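Local coordinates for putative TOXIN related protein (Parabacteroides distasonis ATCC 8503, PDB 3K0Y) that is of unknown function, named a putative toxin-related protein, and probably combines an N-terminal OB domain with a C-terminal beta sandwich of the NigD-like family, at residues Asn97-Ile108 with Glu151-Asp159. Sequence-based numbering, arbitrary orientation.
Sequences NDSIYGTDPVSI and EFRHNAYDD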
loop_
_atom_site.group_PDB
_atom_site.type_symbol
_atom_site.label_atom_id
_atom_site.label_comp_id
_atom_site.label_asym_id
_atom_site.label_seq_id
_atom_site.Cartn_x
_atom_site.Cartn_y
_atom_site.Cartn_z
ATOM N N ASN A 97 -0.143 -13.563 16.623
ATOM C CA ASN A 97 0.187 -12.959 15.326
ATOM C C ASN A 97 0.540 -13.959 14.249
ATOM O O ASN A 97 0.032 -13.853 13.142
ATOM C CB ASN A 97 1.330 -11.931 15.444
ATOM C CG ASN A 97 0.841 -10.592 15.949
ATOM O OD1 ASN A 97 -0.386 -10.317 15.984
ATOM N ND2 ASN A 97 1.780 -9.739 16.319
ATOM N N ASP A 98 1.415 -14.903 14.537
ATOM C CA ASP A 98 1.808 -15.894 13.552
ATOM C C ASP A 98 0.642 -16.686 13.066
ATOM O O ASP A 98 0.516 -16.884 11.872
ATOM C CB ASP A 98 2.830 -16.871 14.096
ATOM C CG ASP A 98 4.215 -16.282 14.150
ATOM O OD1 ASP A 98 4.440 -15.214 13.544
ATOM O OD2 ASP A 98 5.066 -16.885 14.799
ATOM N N SER A 99 -0.203 -17.120 14.003
ATOM C CA SER A 99 -1.367 -17.915 13.698
ATOM C C SER A 99 -2.461 -17.163 12.935
ATOM O O SER A 99 -3.086 -17.738 12.061
ATOM C CB SER A 99 -1.978 -18.481 14.984
ATOM O OG SER A 99 -3.193 -19.083 14.608
ATOM N N ILE A 100 -2.729 -15.913 13.300
ATOM C CA ILE A 100 -3.756 -15.152 12.653
ATOM C C ILE A 100 -3.218 -14.537 11.334
ATOM O O ILE A 100 -3.858 -14.657 10.272
ATOM C CB ILE A 100 -4.299 -14.069 13.568
ATOM C CG1 ILE A 100 -5.197 -14.689 14.665
ATOM C CG2 ILE A 100 -5.095 -13.022 12.765
ATOM C CD1 ILE A 100 -5.214 -13.870 15.982
ATOM N N TYR A 101 -2.032 -13.927 11.395
ATOM C CA TYR A 101 -1.539 -13.165 10.274
ATOM C C TYR A 101 -0.675 -13.944 9.318
ATOM O O TYR A 101 -0.504 -13.512 8.190
ATOM C CB TYR A 101 -0.846 -11.889 10.733
ATOM C CG TYR A 101 -1.800 -10.943 11.389
ATOM C CD1 TYR A 101 -2.889 -10.454 10.692
ATOM C CD2 TYR A 101 -1.620 -10.530 12.708
ATOM C CE1 TYR A 101 -3.750 -9.582 11.266
ATOM C CE2 TYR A 101 -2.491 -9.623 13.297
ATOM C CZ TYR A 101 -3.553 -9.165 12.576
ATOM O OH TYR A 101 -4.454 -8.287 13.104
ATOM N N GLY A 102 -0.149 -15.083 9.749
ATOM C CA GLY A 102 0.505 -16.034 8.839
ATOM C C GLY A 102 2.017 -15.892 8.805
ATOM O O GLY A 102 2.563 -14.896 9.222
ATOM N N THR A 103 2.695 -16.919 8.323
ATOM C CA THR A 103 4.144 -16.934 8.245
ATOM C C THR A 103 4.567 -17.447 6.869
ATOM O O THR A 103 5.726 -17.878 6.662
ATOM C CB THR A 103 4.739 -17.827 9.343
ATOM O OG1 THR A 103 4.061 -19.071 9.321
ATOM C CG2 THR A 103 4.550 -17.197 10.707
ATOM N N ASP A 104 3.638 -17.365 5.927
ATOM C CA ASP A 104 3.849 -17.924 4.618
ATOM C C ASP A 104 4.753 -16.971 3.824
ATOM O O ASP A 104 4.395 -15.823 3.600
ATOM C CB ASP A 104 2.514 -18.126 3.926
ATOM C CG ASP A 104 1.736 -19.285 4.523
ATOM O OD1 ASP A 104 2.315 -20.379 4.642
ATOM O OD2 ASP A 104 0.554 -19.096 4.862
ATOM N N PRO A 105 5.911 -17.462 3.381
ATOM C CA PRO A 105 6.853 -16.556 2.764
ATOM C C PRO A 105 6.370 -15.872 1.486
ATOM O O PRO A 105 5.482 -16.344 0.786
ATOM C CB PRO A 105 8.099 -17.441 2.530
ATOM C CG PRO A 105 7.548 -18.823 2.415
ATOM C CD PRO A 105 6.428 -18.843 3.427
ATOM N N VAL A 106 6.944 -14.711 1.238
ATOM C CA VAL A 106 6.758 -13.966 0.002
ATOM C C VAL A 106 8.120 -13.522 -0.537
ATOM O O VAL A 106 9.161 -13.599 0.151
ATOM C CB VAL A 106 5.899 -12.711 0.239
ATOM C CG1 VAL A 106 4.479 -13.075 0.889
ATOM C CG2 VAL A 106 6.663 -11.698 1.082
ATOM N N SER A 107 8.069 -12.980 -1.743
ATOM C CA SER A 107 9.210 -12.382 -2.417
ATOM C C SER A 107 8.954 -10.867 -2.645
ATOM O O SER A 107 7.953 -10.501 -3.264
ATOM C CB SER A 107 9.297 -13.086 -3.761
ATOM O OG SER A 107 10.413 -12.682 -4.461
ATOM N N ILE A 108 9.800 -9.992 -2.109
ATOM C CA ILE A 108 9.736 -8.569 -2.430
ATOM C C ILE A 108 11.135 -8.058 -2.882
ATOM O O ILE A 108 12.079 -8.139 -2.147
ATOM C CB ILE A 108 9.264 -7.745 -1.235
ATOM C CG1 ILE A 108 7.924 -8.272 -0.647
ATOM C CG2 ILE A 108 9.057 -6.302 -1.617
ATOM C CD1 ILE A 108 7.542 -7.595 0.675
ATOM N N GLU A 151 5.617 -5.102 10.385
ATOM C CA GLU A 151 5.767 -6.410 9.779
ATOM C C GLU A 151 4.701 -6.600 8.697
ATOM O O GLU A 151 3.512 -6.400 8.942
ATOM C CB GLU A 151 5.589 -7.523 10.799
ATOM C CG GLU A 151 6.553 -7.560 11.875
ATOM C CD GLU A 151 6.275 -8.676 12.924
ATOM O OE1 GLU A 151 5.187 -9.295 12.941
ATOM O OE2 GLU A 151 7.183 -8.914 13.729
ATOM N N PHE A 152 5.137 -6.977 7.512
ATOM C CA PHE A 152 4.267 -7.315 6.441
ATOM C C PHE A 152 4.006 -8.791 6.576
ATOM O O PHE A 152 4.908 -9.592 6.558
ATOM C CB PHE A 152 4.906 -7.004 5.086
ATOM C CG PHE A 152 4.096 -7.481 3.915
ATOM C CD1 PHE A 152 2.831 -6.966 3.688
ATOM C CD2 PHE A 152 4.575 -8.445 3.073
ATOM C CE1 PHE A 152 2.071 -7.410 2.622
ATOM C CE2 PHE A 152 3.840 -8.886 1.987
ATOM C CZ PHE A 152 2.576 -8.361 1.746
ATOM N N ARG A 153 2.743 -9.145 6.690
ATOM C CA ARG A 153 2.329 -10.495 6.986
ATOM C C ARG A 153 1.455 -11.072 5.861
ATOM O O ARG A 153 0.656 -10.344 5.228
ATOM C CB ARG A 153 1.559 -10.437 8.297
ATOM C CG ARG A 153 2.409 -10.016 9.464
ATOM C CD ARG A 153 2.986 -11.247 9.994
ATOM N NE ARG A 153 3.605 -11.101 11.289
ATOM C CZ ARG A 153 3.915 -12.138 12.044
ATOM N NH1 ARG A 153 3.646 -13.357 11.630
ATOM N NH2 ARG A 153 4.523 -11.950 13.187
ATOM N N HIS A 154 1.654 -12.372 5.596
ATOM C CA HIS A 154 0.964 -13.106 4.548
ATOM C C HIS A 154 0.555 -14.458 5.087
ATOM O O HIS A 154 1.418 -15.226 5.587
ATOM C CB HIS A 154 1.866 -13.219 3.328
ATOM C CG HIS A 154 1.411 -14.192 2.274
ATOM N ND1 HIS A 154 2.164 -15.287 1.929
ATOM C CD2 HIS A 154 0.355 -14.184 1.426
ATOM C CE1 HIS A 154 1.566 -15.948 0.952
ATOM N NE2 HIS A 154 0.455 -15.306 0.633
ATOM N N ASN A 155 -0.755 -14.719 5.035
ATOM C CA ASN A 155 -1.296 -16.053 5.349
ATOM C C ASN A 155 -1.940 -16.659 4.116
ATOM O O ASN A 155 -2.938 -16.149 3.643
ATOM C CB ASN A 155 -2.367 -15.952 6.428
ATOM C CG ASN A 155 -2.512 -17.222 7.243
ATOM O OD1 ASN A 155 -2.307 -18.315 6.757
ATOM N ND2 ASN A 155 -2.854 -17.060 8.502
ATOM N N ALA A 156 -1.374 -17.755 3.629
ATOM C CA ALA A 156 -1.903 -18.554 2.503
ATOM C C ALA A 156 -2.889 -19.666 2.931
ATOM O O ALA A 156 -3.483 -20.344 2.063
ATOM C CB ALA A 156 -0.727 -19.203 1.747
ATOM N N TYR A 157 -3.012 -19.877 4.244
ATOM C CA TYR A 157 -3.858 -20.953 4.832
ATOM C C TYR A 157 -3.539 -22.298 4.163
ATOM O O TYR A 157 -2.393 -22.707 4.126
ATOM C CB TYR A 157 -5.371 -20.592 4.774
ATOM C CG TYR A 157 -5.709 -19.284 5.473
ATOM C CD1 TYR A 157 -5.756 -19.201 6.871
ATOM C CD2 TYR A 157 -5.918 -18.119 4.730
ATOM C CE1 TYR A 157 -6.055 -17.984 7.506
ATOM C CE2 TYR A 157 -6.181 -16.879 5.348
ATOM C CZ TYR A 157 -6.249 -16.821 6.719
ATOM O OH TYR A 157 -6.509 -15.611 7.281
ATOM N N ASP A 158 -4.536 -22.970 3.618
ATOM C CA ASP A 158 -4.325 -24.278 2.972
ATOM C C ASP A 158 -4.246 -24.198 1.448
ATOM O O ASP A 158 -4.396 -25.201 0.790
ATOM C CB ASP A 158 -5.448 -25.263 3.375
ATOM C CG ASP A 158 -6.841 -24.766 3.006
ATOM O OD1 ASP A 158 -7.029 -23.594 2.607
ATOM O OD2 ASP A 158 -7.783 -25.553 3.132
ATOM N N ASP A 159 -4.037 -23.005 0.889
ATOM C CA ASP A 159 -3.935 -22.848 -0.556
ATOM C C ASP A 159 -2.782 -23.665 -1.134
ATOM O O ASP A 159 -1.646 -23.467 -0.768
ATOM C CB ASP A 159 -3.730 -21.389 -0.948
ATOM C CG ASP A 159 -4.173 -21.098 -2.351
ATOM O OD1 ASP A 159 -5.135 -21.760 -2.859
ATOM O OD2 ASP A 159 -3.588 -20.175 -2.946
HETATM O O HOH W 1 -6.356 -15.520 9.808
HETATM O O HOH W 2 -0.648 -21.535 5.742
#
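Asp-104 OD2 accepts the backbone N-H of Ala-156 at 2.7 Å, 31° out of the carboxylate plane, and a hydrogen bond from a water that also donates to Tyr-157 O. This joins segment 97-108, a short helix (97-101) and the loop after it, to the end of strand 149-155 in the NigD-like beta sandwich. The backbone N and O of Asp-104 both bond to His-154: N donates to its carbonyl O, and His-154 ND1 reaches Asp-104 O at 2.8 Å, in its own ring plane but above the carbonyl plane. Chi1 of 168° swings the His-154 ring away from its own backbone N and against Val-106 CG1, 3.4 Å from His-154 ND1, while His-154 NE2 is hydrogen-bonded to His-134 ND1. Gly-102, with positive phi, ends helix 97-101, its CA 3.9 Å from Asn-155 CA. Gly-102 O accepts from Arg-153 NH1, which also donates almost straight (165°) to the anti lone pair of Asp-98 OD1 at 2.8 Å. Arg-153 NE and NH2 both grip Glu-151 OE1 side-on, completing a salt-bridge network in which the cation probably offsets the like charges of Asp-98 and Glu-151. Beyond Val-106, Ile-108 CD1 packs 3.9 Å from Phe-152 CD2. At the other end, Asn-155 OD1 closes an Asx turn onto Tyr-157 N, and Asn-155 ND2 donates to Ile-100 O at 3.1 Å from above the carbonyl plane.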